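Local coordinates for protein antigen, P35 (Borreliella spielmanii A14S, PDB 6HPN) that is of unknown function but, as an outer surface antigen of the PFam54 family, is thought to contribute to the pathogenesis of Lyme disease, at residues A[131-136]-A[212-217]; A[139-144]-A[150-155]; A[109-114]-A[189-194]; A[49-54]-A[90-95]; A[63-66]-A[72-75]. One frame throughout, in Å; residues are numbered along the deposited sequence.

Contact 1 (A[131-136]-A[212-217]); sequences SLKILN and NLINTT
K133 reaches from helix 106-135 to helix 200-221 and lays the outer half of its methylene chain on two branched residues one turn apart. CD comes to 4.1 Å from CG2 of T217, and CE stands 4.2 Å from CG2 of I214. The lysine runs obliquely past the threonine and crosses the isoleucine at about a right angle, touching both with carbon alone. Its chain is extended through CE and bends at the last bond (chi4 -65°). That turn swings NZ aside toward T218 OG1, just beyond the segment, with which it makes a weak hydrogen bond; T218 OG1 is also bonded to I214 O.

T217 splits its two branches by kind. CG2 lies opposite the backbone N (OG1 chi1 -60°) and looks at the lysine, while OG1 turns back onto its own helix and gives a 2.7 Å hydrogen bond to L213 O. T217 N reaches L213 O at 3.0 Å, from the other face of the carbonyl plane, OG1 itself being tilted 32° out of it. One turn earlier I214 also packs on E129 and I130 of helix 106-135.

The chemistry is therefore divided: with its hydroxyl satisfied in its own helix, T217 shows the lysine a methyl group, so between these two segments the contact is a thin apolar layer with a weakly held ammonium at its end.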
# COMPACT_ATOMS: atom_id res chain seq x y z
N SER A 131 12.90 0.71 -0.22
CA SER A 131 13.64 1.53 0.76
C SER A 131 14.66 0.63 1.45
O SER A 131 15.84 1.02 1.49
CB SER A 131 12.73 2.25 1.73
OG SER A 131 11.87 3.17 1.03
N LEU A 132 14.28 -0.58 1.86
CA LEU A 132 15.17 -1.47 2.65
C LEU A 132 16.32 -1.94 1.74
O LEU A 132 17.45 -1.95 2.22
CB LEU A 132 14.38 -2.64 3.28
CG LEU A 132 13.40 -2.21 4.39
CD1 LEU A 132 12.40 -3.30 4.76
CD2 LEU A 132 14.15 -1.71 5.62
N LYS A 133 16.03 -2.28 0.49
CA LYS A 133 17.05 -2.71 -0.49
C LYS A 133 18.12 -1.61 -0.62
O LYS A 133 19.33 -1.96 -0.61
CB LYS A 133 16.42 -2.97 -1.86
CG LYS A 133 15.71 -4.31 -2.03
CD LYS A 133 15.06 -4.43 -3.39
CE LYS A 133 14.28 -5.72 -3.57
NZ LYS A 133 15.16 -6.91 -3.54
N ILE A 134 17.70 -0.35 -0.74
CA ILE A 134 18.64 0.79 -0.94
C ILE A 134 19.48 1.00 0.33
O ILE A 134 20.70 1.05 0.21
CB ILE A 134 17.89 2.07 -1.35
CG1 ILE A 134 17.43 1.99 -2.81
CG2 ILE A 134 18.74 3.29 -1.09
CD1 ILE A 134 16.31 2.97 -3.18
N LEU A 135 18.85 1.12 1.49
CA LEU A 135 19.56 1.35 2.77
C LEU A 135 20.51 0.20 3.07
O LEU A 135 21.49 0.46 3.76
CB LEU A 135 18.55 1.46 3.91
CG LEU A 135 17.71 2.73 3.87
CD1 LEU A 135 16.64 2.68 4.96
CD2 LEU A 135 18.61 3.95 4.03
N ASN A 136 20.23 -1.00 2.57
CA ASN A 136 21.06 -2.21 2.80
C ASN A 136 22.45 -2.02 2.18
O ASN A 136 23.39 -2.67 2.64
CB ASN A 136 20.37 -3.47 2.28
CG ASN A 136 21.06 -4.73 2.74
OD1 ASN A 136 21.20 -4.92 3.95
ND2 ASN A 136 21.53 -5.56 1.82
N ASN A 212 8.31 -4.18 -12.10
CA ASN A 212 9.50 -3.83 -12.90
C ASN A 212 10.23 -2.67 -12.20
O ASN A 212 11.47 -2.59 -12.34
CB ASN A 212 9.23 -3.94 -14.41
CG ASN A 212 8.21 -3.00 -14.99
OD1 ASN A 212 8.41 -1.79 -14.98
ND2 ASN A 212 7.19 -3.55 -15.61
N LEU A 213 9.60 -2.01 -11.23
CA LEU A 213 10.37 -1.15 -10.28
C LEU A 213 11.23 -1.99 -9.33
O LEU A 213 12.39 -1.60 -9.11
CB LEU A 213 9.41 -0.27 -9.49
CG LEU A 213 8.74 0.84 -10.29
CD1 LEU A 213 8.20 1.88 -9.33
CD2 LEU A 213 9.68 1.47 -11.32
N ILE A 214 10.70 -3.11 -8.82
CA ILE A 214 11.46 -3.99 -7.88
C ILE A 214 12.63 -4.66 -8.64
O ILE A 214 13.76 -4.73 -8.08
CB ILE A 214 10.53 -5.02 -7.20
CG1 ILE A 214 9.52 -4.38 -6.25
CG2 ILE A 214 11.35 -6.09 -6.50
CD1 ILE A 214 9.98 -4.29 -4.81
N ASN A 215 12.38 -5.16 -9.84
CA ASN A 215 13.42 -5.80 -10.69
C ASN A 215 14.50 -4.77 -11.05
O ASN A 215 15.70 -5.09 -10.96
CB ASN A 215 12.82 -6.45 -11.93
CG ASN A 215 12.22 -7.81 -11.64
OD1 ASN A 215 12.60 -8.46 -10.66
ND2 ASN A 215 11.31 -8.27 -12.48
N THR A 216 14.08 -3.58 -11.45
CA THR A 216 15.02 -2.53 -11.90
C THR A 216 15.91 -2.12 -10.72
O THR A 216 17.15 -2.04 -10.90
CB THR A 216 14.30 -1.34 -12.50
OG1 THR A 216 13.78 -1.75 -13.76
CG2 THR A 216 15.23 -0.17 -12.70
N THR A 217 15.30 -1.85 -9.56
CA THR A 217 16.04 -1.55 -8.30
C THR A 217 17.09 -2.64 -8.04
O THR A 217 18.26 -2.32 -7.80
CB THR A 217 15.08 -1.49 -7.11
OG1 THR A 217 14.12 -0.47 -7.32
CG2 THR A 217 15.78 -1.16 -5.81

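Contact 2 (A[139-144]-A[150-155]); sequences DKLHHL and KTLYYD
Y154 N gives a 2.8 Å hydrogen bond to K150 O, spanning the helical turn that carries L152, the residue that meets both L141 and L144. On the other side the chain is a 3-10 segment with its own tight bonding: H143 N gives to K140 O at 3.1 Å and L144 N to L141 O at 3.0 Å. That three-residue spacing brings L141 and L144 round to the same side, toward the helix.

L152 does its touching with a single methyl. CD1 comes to 4.1 Å from CD1 of L144 and to 4.3 Å from CD2 of L141, so it is met by one methyl of each. All three leucines share a conformation, with CG beside the backbone N and the chain then stretched out (L152 chi1 -68°, chi2 -174°), which sends the forked ends forward between the two backbones. L144 and L152 cross at about a right angle, methyl against methyl.

Helix 16-40 also packs here, placing L26 on L141 and I25 on L152. Helix 200-221 is a further neighbour of helix 146-179: T151, just before L152, touches T216 and I220, and D155, nearly one turn on, touches L213 and T217.

Only apolar groups meet between the two segments, while the backbone bonds named above each stay within one segment; the loop before helix 146-179 thus meets that helix through leucine methyls, without directional bonds between these two sides.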
# COMPACT_ATOMS: atom_id res chain seq x y z
N ASP A 139 26.11 2.73 2.06
CA ASP A 139 27.50 3.25 2.01
C ASP A 139 28.08 3.20 0.59
O ASP A 139 29.11 3.83 0.37
CB ASP A 139 28.40 2.49 2.97
CG ASP A 139 28.09 2.75 4.42
OD1 ASP A 139 27.38 3.75 4.71
OD2 ASP A 139 28.56 1.97 5.25
N LYS A 140 27.47 2.49 -0.36
CA LYS A 140 28.09 2.27 -1.68
C LYS A 140 27.29 2.93 -2.81
O LYS A 140 27.62 2.68 -3.97
CB LYS A 140 28.29 0.77 -1.93
CG LYS A 140 29.50 0.14 -1.24
CD LYS A 140 29.18 -1.20 -0.57
CE LYS A 140 30.36 -2.15 -0.49
NZ LYS A 140 30.65 -2.80 -1.80
N LEU A 141 26.31 3.78 -2.54
CA LEU A 141 25.49 4.39 -3.63
C LEU A 141 26.36 5.30 -4.51
O LEU A 141 26.01 5.48 -5.72
CB LEU A 141 24.31 5.17 -3.03
CG LEU A 141 23.17 4.34 -2.44
CD1 LEU A 141 22.15 5.26 -1.80
CD2 LEU A 141 22.49 3.47 -3.50
N HIS A 142 27.45 5.84 -3.95
CA HIS A 142 28.39 6.73 -4.67
C HIS A 142 29.05 5.97 -5.83
O HIS A 142 29.41 6.61 -6.82
CB HIS A 142 29.36 7.42 -3.71
CG HIS A 142 30.21 6.51 -2.90
ND1 HIS A 142 31.51 6.19 -3.25
CD2 HIS A 142 29.95 5.87 -1.73
CE1 HIS A 142 32.03 5.39 -2.34
NE2 HIS A 142 31.08 5.17 -1.40
N HIS A 143 29.14 4.64 -5.78
CA HIS A 143 29.76 3.86 -6.88
C HIS A 143 28.85 3.87 -8.13
O HIS A 143 29.34 3.52 -9.23
CB HIS A 143 30.22 2.48 -6.37
CG HIS A 143 31.39 2.56 -5.44
ND1 HIS A 143 31.45 1.86 -4.24
CD2 HIS A 143 32.54 3.28 -5.50
CE1 HIS A 143 32.59 2.12 -3.62
NE2 HIS A 143 33.27 3.00 -4.37
N LEU A 144 27.59 4.32 -8.02
CA LEU A 144 26.60 4.24 -9.13
C LEU A 144 26.67 5.46 -10.04
O LEU A 144 26.86 6.57 -9.54
CB LEU A 144 25.18 4.14 -8.57
CG LEU A 144 24.86 2.87 -7.79
CD1 LEU A 144 23.48 2.97 -7.15
CD2 LEU A 144 24.96 1.65 -8.68
N LYS A 150 19.18 8.42 -10.78
CA LYS A 150 17.92 9.13 -11.12
C LYS A 150 16.75 8.13 -11.16
O LYS A 150 15.63 8.50 -10.74
CB LYS A 150 18.08 9.88 -12.44
CG LYS A 150 18.99 11.09 -12.31
CD LYS A 150 19.19 11.86 -13.58
CE LYS A 150 19.55 13.30 -13.31
NZ LYS A 150 19.48 14.12 -14.55
N THR A 151 17.00 6.90 -11.61
CA THR A 151 15.94 5.88 -11.67
C THR A 151 15.48 5.61 -10.24
O THR A 151 14.26 5.61 -10.01
CB THR A 151 16.39 4.60 -12.37
OG1 THR A 151 16.82 4.90 -13.69
CG2 THR A 151 15.27 3.59 -12.42
N LEU A 152 16.43 5.41 -9.32
CA LEU A 152 16.14 5.23 -7.87
C LEU A 152 15.32 6.43 -7.34
O LEU A 152 14.27 6.21 -6.67
CB LEU A 152 17.48 5.09 -7.14
CG LEU A 152 18.27 3.81 -7.43
CD1 LEU A 152 19.50 3.70 -6.54
CD2 LEU A 152 17.39 2.56 -7.28
N TYR A 153 15.78 7.65 -7.60
CA TYR A 153 15.18 8.89 -7.06
C TYR A 153 13.74 8.99 -7.58
O TYR A 153 12.83 9.01 -6.78
CB TYR A 153 16.04 10.09 -7.44
CG TYR A 153 15.41 11.41 -7.11
CD1 TYR A 153 15.55 11.99 -5.85
CD2 TYR A 153 14.66 12.08 -8.06
CE1 TYR A 153 14.94 13.20 -5.55
CE2 TYR A 153 14.08 13.30 -7.79
CZ TYR A 153 14.20 13.84 -6.53
OH TYR A 153 13.58 15.02 -6.29
N TYR A 154 13.56 8.98 -8.90
CA TYR A 154 12.25 9.16 -9.58
C TYR A 154 11.33 7.96 -9.32
O TYR A 154 10.11 8.15 -9.38
CB TYR A 154 12.44 9.49 -11.07
CG TYR A 154 12.95 10.89 -11.28
CD1 TYR A 154 12.21 11.99 -10.86
CD2 TYR A 154 14.20 11.11 -11.81
CE1 TYR A 154 12.69 13.28 -10.99
CE2 TYR A 154 14.69 12.40 -11.96
CZ TYR A 154 13.94 13.50 -11.55
OH TYR A 154 14.44 14.77 -11.71
N ASP A 155 11.87 6.79 -8.95
CA ASP A 155 11.02 5.59 -8.67
C ASP A 155 10.09 5.91 -7.49
O ASP A 155 8.89 5.57 -7.52
CB ASP A 155 11.86 4.33 -8.49
CG ASP A 155 12.25 3.61 -9.78
OD1 ASP A 155 11.75 4.03 -10.88
OD2 ASP A 155 13.02 2.60 -9.67

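Contact 3 (A[109-114]-A[189-194]); sequences RSLVKE and KLHDNV
This is an apolar helix-to-helix contact near the start of helix 106-135, where it meets helix 187-197 at the end of the bundle remote from the chain termini. One side chain, L111, carries it for the first helix. Its CD2 methyl is the touching atom, 4.1 Å from CG1 of V194 and 3.8 Å from both ND1 and CE1 of H191. The methyl thus sits against two residues that lie nearly one turn apart on the opposing helix.

The leucine has CG anti to its backbone N (chi1 175°), and a chi2 of 63° places CD1 to one side and leaves CD2 extended toward the partner. H191 starts in the same way, its CG opposite the backbone N at chi1 164°, and this brings the ND1-CE1 side to L111. The methyl comes to that ring at a slant. V194 offers CG1, likewise the branch lying opposite its N.

Y108, just ahead of the first segment, stacks on the H191 ring. From helix 89-102, L102 touches H191, V194 and V112, so three helices share this patch. N193, on another side of its helix, is bonded to E176 and K197.

Leucine and valine meet by dispersion, and L111 CD2 packs on the ND1-CE1 side of the imidazole in the same way. With an aromatic neighbour and aliphatic groups around it, that ring probably has its position set by apolar and stacking contacts.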
# COMPACT_ATOMS: atom_id res chain seq x y z
N ARG A 109 -16.93 -10.21 -1.62
CA ARG A 109 -15.81 -10.18 -0.65
C ARG A 109 -14.45 -10.13 -1.39
O ARG A 109 -13.51 -9.47 -0.90
CB ARG A 109 -15.88 -11.36 0.32
CG ARG A 109 -14.93 -11.24 1.51
CD ARG A 109 -15.21 -12.16 2.69
NE ARG A 109 -16.61 -12.13 3.07
CZ ARG A 109 -17.43 -13.18 3.06
NH1 ARG A 109 -16.98 -14.38 2.73
NH2 ARG A 109 -18.70 -13.02 3.40
N SER A 110 -14.33 -10.75 -2.55
CA SER A 110 -12.99 -10.90 -3.18
C SER A 110 -12.61 -9.60 -3.93
O SER A 110 -11.39 -9.41 -4.19
CB SER A 110 -12.91 -12.15 -4.01
OG SER A 110 -13.34 -11.88 -5.32
N LEU A 111 -13.57 -8.72 -4.23
CA LEU A 111 -13.27 -7.32 -4.67
C LEU A 111 -12.69 -6.53 -3.49
O LEU A 111 -11.82 -5.69 -3.71
CB LEU A 111 -14.54 -6.65 -5.19
CG LEU A 111 -14.39 -5.16 -5.55
CD1 LEU A 111 -13.39 -4.94 -6.69
CD2 LEU A 111 -15.73 -4.54 -5.91
N VAL A 112 -13.18 -6.76 -2.27
CA VAL A 112 -12.69 -6.01 -1.07
C VAL A 112 -11.25 -6.44 -0.78
O VAL A 112 -10.38 -5.58 -0.59
CB VAL A 112 -13.63 -6.22 0.14
CG1 VAL A 112 -13.10 -5.60 1.41
CG2 VAL A 112 -15.03 -5.68 -0.14
N LYS A 113 -11.01 -7.75 -0.77
CA LYS A 113 -9.68 -8.37 -0.61
C LYS A 113 -8.74 -7.80 -1.67
O LYS A 113 -7.69 -7.30 -1.33
CB LYS A 113 -9.79 -9.88 -0.76
CG LYS A 113 -8.53 -10.67 -0.44
CD LYS A 113 -8.67 -12.11 -0.88
CE LYS A 113 -7.42 -12.93 -0.61
NZ LYS A 113 -7.70 -14.37 -0.81
N GLU A 114 -9.13 -7.90 -2.93
CA GLU A 114 -8.27 -7.49 -4.06
C GLU A 114 -7.91 -6.01 -3.86
O GLU A 114 -6.71 -5.63 -3.97
CB GLU A 114 -8.99 -7.88 -5.35
CG GLU A 114 -8.27 -7.39 -6.59
CD GLU A 114 -8.56 -8.12 -7.89
OE1 GLU A 114 -9.75 -8.50 -8.11
OE2 GLU A 114 -7.59 -8.28 -8.70
N LYS A 189 -25.23 -0.95 -5.85
CA LYS A 189 -24.77 0.36 -6.38
C LYS A 189 -23.42 0.72 -5.74
O LYS A 189 -22.58 1.35 -6.41
CB LYS A 189 -25.85 1.41 -6.09
CG LYS A 189 -26.29 2.22 -7.30
CD LYS A 189 -25.59 3.58 -7.42
CE LYS A 189 -26.57 4.73 -7.61
NZ LYS A 189 -25.94 6.03 -7.26
N LEU A 190 -23.23 0.34 -4.48
CA LEU A 190 -21.98 0.56 -3.73
C LEU A 190 -20.91 -0.29 -4.40
O LEU A 190 -19.79 0.20 -4.58
CB LEU A 190 -22.17 0.15 -2.27
CG LEU A 190 -20.97 0.39 -1.34
CD1 LEU A 190 -20.51 1.85 -1.35
CD2 LEU A 190 -21.28 -0.06 0.08
N HIS A 191 -21.26 -1.51 -4.75
CA HIS A 191 -20.35 -2.47 -5.41
C HIS A 191 -19.83 -1.83 -6.70
O HIS A 191 -18.60 -1.72 -6.85
CB HIS A 191 -21.06 -3.79 -5.65
CG HIS A 191 -20.35 -4.65 -6.62
ND1 HIS A 191 -19.40 -5.58 -6.22
CD2 HIS A 191 -20.41 -4.71 -7.97
CE1 HIS A 191 -18.92 -6.19 -7.28
NE2 HIS A 191 -19.53 -5.67 -8.37
N ASP A 192 -20.75 -1.41 -7.56
CA ASP A 192 -20.44 -0.76 -8.86
C ASP A 192 -19.48 0.42 -8.61
O ASP A 192 -18.48 0.48 -9.31
CB ASP A 192 -21.71 -0.29 -9.56
CG ASP A 192 -22.61 -1.39 -10.09
OD1 ASP A 192 -22.30 -2.60 -9.89
OD2 ASP A 192 -23.63 -1.03 -10.68
N ASN A 193 -19.79 1.32 -7.67
CA ASN A 193 -18.99 2.55 -7.41
C ASN A 193 -17.52 2.15 -7.15
O ASN A 193 -16.59 2.72 -7.78
CB ASN A 193 -19.56 3.36 -6.23
CG ASN A 193 -18.68 4.53 -5.81
OD1 ASN A 193 -17.55 4.33 -5.37
ND2 ASN A 193 -19.19 5.75 -5.89
N VAL A 194 -17.33 1.19 -6.25
CA VAL A 194 -15.99 0.68 -5.86
C VAL A 194 -15.32 0.02 -7.07
O VAL A 194 -14.15 0.37 -7.32
CB VAL A 194 -16.10 -0.29 -4.68
CG1 VAL A 194 -14.75 -0.91 -4.36
CG2 VAL A 194 -16.67 0.41 -3.46

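Contact 4 (A[49-54]-A[90-95]); sequences FGMKAE and GVILNL
F49 starts its contact at the first side-chain atom: CB lies 3.6 Å from CG2 of I92. Further out, F49 CG is 3.8 Å and F49 CD2 3.9 Å from I92 CG2, which approaches the ring at an intermediate angle. On the other side of the ring CD1 comes to 4.2 Å from CD2 of L93, and this methyl sits at the ring edge, near its plane. L93 CD2 also rests on the backbone, 3.7 Å from F49 O. Toward its tip the ring finds neighbours outside the two segments, meeting Y82 edge-to-face and touching F87.

I92 CG2, set opposite its own N (CG1 chi1 -59°), also links F49 to M51, whose CE lies 3.6 Å from I92 CG2. M51 gets there by bending at its last torsion (chi3 -67°), crossing I92 at about a right angle. The positive phi values of F49 and G50 go with a sharp change of chain direction here, just before helix 52-56.

Y82, from helix 75-84, touches M51 and I92 too. Helix 146-179 packs on another side of helix 89-102, through V170 and I174 against V91, so helix 89-102 lies between that long helix and the loop at F49.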
# COMPACT_ATOMS: atom_id res chain seq x y z
N PHE A 49 -9.73 -1.73 13.62
CA PHE A 49 -10.41 -0.52 13.08
C PHE A 49 -11.77 -0.90 12.50
O PHE A 49 -12.16 -0.34 11.48
CB PHE A 49 -9.51 0.19 12.08
CG PHE A 49 -8.30 0.83 12.73
CD1 PHE A 49 -8.45 1.90 13.61
CD2 PHE A 49 -7.02 0.34 12.50
CE1 PHE A 49 -7.34 2.49 14.21
CE2 PHE A 49 -5.92 0.92 13.12
CZ PHE A 49 -6.08 2.00 13.96
N GLY A 50 -12.47 -1.81 13.18
CA GLY A 50 -13.80 -2.29 12.77
C GLY A 50 -13.76 -3.09 11.48
O GLY A 50 -14.82 -3.19 10.87
N MET A 51 -12.63 -3.68 11.08
CA MET A 51 -12.54 -4.51 9.84
C MET A 51 -12.42 -6.01 10.17
O MET A 51 -12.63 -6.84 9.29
CB MET A 51 -11.39 -4.04 8.96
CG MET A 51 -11.77 -2.80 8.20
SD MET A 51 -10.51 -2.17 7.07
CE MET A 51 -9.33 -1.69 8.32
N LYS A 52 -12.15 -6.33 11.42
CA LYS A 52 -12.01 -7.73 11.87
C LYS A 52 -13.26 -8.55 11.52
O LYS A 52 -13.10 -9.64 10.89
CB LYS A 52 -11.75 -7.78 13.38
CG LYS A 52 -11.54 -9.19 13.91
CD LYS A 52 -10.61 -9.24 15.09
CE LYS A 52 -10.80 -10.49 15.92
NZ LYS A 52 -10.62 -10.19 17.37
N ALA A 53 -14.44 -8.12 11.99
CA ALA A 53 -15.64 -8.99 12.07
C ALA A 53 -15.98 -9.46 10.65
O ALA A 53 -16.14 -10.68 10.48
CB ALA A 53 -16.81 -8.31 12.72
N GLU A 54 -16.03 -8.55 9.67
CA GLU A 54 -16.60 -8.87 8.33
C GLU A 54 -15.54 -8.91 7.23
O GLU A 54 -15.87 -9.40 6.14
CB GLU A 54 -17.73 -7.90 7.97
CG GLU A 54 -19.04 -8.16 8.72
CD GLU A 54 -19.63 -9.56 8.61
OE1 GLU A 54 -19.21 -10.32 7.71
OE2 GLU A 54 -20.49 -9.90 9.44
N GLY A 90 -9.45 8.03 11.28
CA GLY A 90 -10.76 8.47 10.77
C GLY A 90 -11.09 7.71 9.51
O GLY A 90 -12.11 6.99 9.49
N VAL A 91 -10.18 7.80 8.54
CA VAL A 91 -10.35 7.28 7.16
C VAL A 91 -10.44 5.75 7.17
O VAL A 91 -11.19 5.19 6.36
CB VAL A 91 -9.18 7.73 6.26
CG1 VAL A 91 -9.21 7.00 4.93
CG2 VAL A 91 -9.17 9.24 6.06
N ILE A 92 -9.65 5.10 8.02
CA ILE A 92 -9.59 3.62 8.08
C ILE A 92 -10.91 3.11 8.68
O ILE A 92 -11.48 2.16 8.11
CB ILE A 92 -8.32 3.17 8.83
CG1 ILE A 92 -7.06 3.71 8.15
CG2 ILE A 92 -8.28 1.66 9.00
CD1 ILE A 92 -5.80 3.68 9.03
N LEU A 93 -11.40 3.70 9.78
CA LEU A 93 -12.74 3.36 10.35
C LEU A 93 -13.81 3.53 9.27
O LEU A 93 -14.55 2.57 9.02
CB LEU A 93 -13.05 4.25 11.55
CG LEU A 93 -12.14 3.99 12.74
CD1 LEU A 93 -12.05 5.23 13.63
CD2 LEU A 93 -12.59 2.74 13.50
N ASN A 94 -13.81 4.68 8.62
CA ASN A 94 -14.86 5.04 7.64
C ASN A 94 -14.83 4.02 6.49
O ASN A 94 -15.89 3.48 6.17
CB ASN A 94 -14.74 6.52 7.24
CG ASN A 94 -15.21 7.40 8.38
OD1 ASN A 94 -16.09 7.00 9.13
ND2 ASN A 94 -14.61 8.58 8.54
N LEU A 95 -13.65 3.73 5.93
CA LEU A 95 -13.54 2.78 4.80
C LEU A 95 -13.85 1.39 5.32
O LEU A 95 -14.55 0.66 4.65
CB LEU A 95 -12.12 2.86 4.23
CG LEU A 95 -11.85 1.97 3.03
CD1 LEU A 95 -12.59 2.47 1.80
CD2 LEU A 95 -10.35 1.87 2.76

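Contact 5 (A[63-66]-A[72-75])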
# COMPACT_ATOMS: atom_id res chain seq x y z
N ALA A 63 -2.76 -18.93 0.78
CA ALA A 63 -3.56 -20.17 0.64
C ALA A 63 -3.04 -21.22 1.63
O ALA A 63 -3.88 -22.00 2.10
CB ALA A 63 -3.52 -20.65 -0.80
N ASN A 64 -1.74 -21.19 1.98
CA ASN A 64 -1.04 -22.29 2.70
C ASN A 64 -1.17 -22.15 4.22
O ASN A 64 -0.81 -23.10 4.93
CB ASN A 64 0.45 -22.33 2.36
CG ASN A 64 0.67 -22.69 0.91
OD1 ASN A 64 1.03 -21.83 0.12
ND2 ASN A 64 0.41 -23.94 0.57
N SER A 65 -1.61 -20.98 4.68
CA SER A 65 -1.93 -20.70 6.11
C SER A 65 -3.31 -21.29 6.43
O SER A 65 -4.23 -21.20 5.60
CB SER A 65 -1.87 -19.24 6.39
OG SER A 65 -2.74 -18.90 7.45
N MET A 66 -3.44 -21.89 7.60
CA MET A 66 -4.73 -22.42 8.06
C MET A 66 -5.50 -21.32 8.79
O MET A 66 -6.59 -21.61 9.24
CB MET A 66 -4.53 -23.64 8.96
CG MET A 66 -4.71 -24.95 8.20
SD MET A 66 -3.48 -26.19 8.62
CE MET A 66 -3.48 -27.12 7.08
N ASN A 72 -2.84 -12.80 14.67
CA ASN A 72 -1.68 -12.00 15.15
C ASN A 72 -0.42 -12.26 14.32
O ASN A 72 0.46 -11.38 14.30
CB ASN A 72 -1.31 -12.33 16.60
CG ASN A 72 -2.30 -11.79 17.59
OD1 ASN A 72 -2.77 -10.65 17.46
ND2 ASN A 72 -2.60 -12.60 18.60
N GLU A 73 -0.31 -13.44 13.69
CA GLU A 73 0.65 -13.71 12.58
C GLU A 73 0.75 -12.50 11.64
O GLU A 73 1.85 -12.30 11.09
CB GLU A 73 0.25 -14.95 11.77
CG GLU A 73 1.16 -15.22 10.58
CD GLU A 73 1.06 -16.56 9.89
OE1 GLU A 73 0.19 -17.36 10.22
OE2 GLU A 73 1.86 -16.79 8.98
N TYR A 74 -0.35 -11.74 11.41
CA TYR A 74 -0.49 -10.77 10.29
C TYR A 74 -0.50 -9.33 10.83
O TYR A 74 -0.77 -8.37 10.10
CB TYR A 74 -1.68 -11.14 9.41
CG TYR A 74 -1.57 -12.48 8.70
CD1 TYR A 74 -0.55 -12.74 7.79
CD2 TYR A 74 -2.49 -13.49 8.93
CE1 TYR A 74 -0.44 -13.97 7.14
CE2 TYR A 74 -2.39 -14.73 8.31
CZ TYR A 74 -1.36 -14.97 7.41
OH TYR A 74 -1.29 -16.19 6.79
N LEU A 75 -0.11 -9.14 12.08
CA LEU A 75 0.04 -7.79 12.67
C LEU A 75 0.70 -6.81 11.68
O LEU A 75 0.11 -5.77 11.39
CB LEU A 75 0.87 -7.92 13.95
CG LEU A 75 0.94 -6.66 14.81
CD1 LEU A 75 -0.26 -6.56 15.74
CD2 LEU A 75 2.26 -6.61 15.58
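Y74 brings the outer end of its ring up to S65, where the closest approach is 3.1 Å, from its OH to CB of the serine; S65 OG stands at the same 3.1 Å from Y74 OH. The serine comes in at the ring's edge, close to the ring plane, so neither face of the phenol is used for it. S65 OG is hydrogen-bonded to the backbone N of V67, two residues on. A chi1 of 152° puts OG roughly opposite the backbone N of S65, at the edge of the tyrosine ring.

One face of the Y74 ring is covered by its predecessor. E73, which lies on the surface of the protein, runs its chain out almost straight (chi1 177°), and its CG stands 3.9 Å above the plane of the Y74 ring, over the centre. The carboxylate then continues along the ring toward the serine, but OE1 remains 4.3 Å from S65 OG, so only a loose approach results.

Both segments belong to the long link between helix 52-56 and helix 75-84, part of the all-helical domain of this Borrelia family. Residues 72-73 form a short 3-10 segment, closed by L75 N giving to N72 O at 3.2 Å, and Y74 occupies the N-cap position of helix 75-84. V67 touches both E73 and Y74, and the ring of F61 meets that of the buried Y74 with the planes at about 50°.

All five contacts belong to one all-helical domain, the C-terminal part of the antigen. Contacts 1 and 2 are neighbours, about 10 Å apart between centres, and touch through L213 against D155 and I134 against L141; contact 2 is nested in the loop that contact 1 closes. Contact 3 lies about 31 Å from contact 1, between centres and across the chain's centre, yet both use helix 106-135, and their segments alternate in sequence. Contact 4, about 15 Å from contact 3 between centres, closes earlier in the chain and encloses contact 5. Long helices thus tie the two ends of the bundle together, while contact 4 joins the loop before helix 52-56 to helix 89-102, and contact 5 lies within the link to helix 75-84.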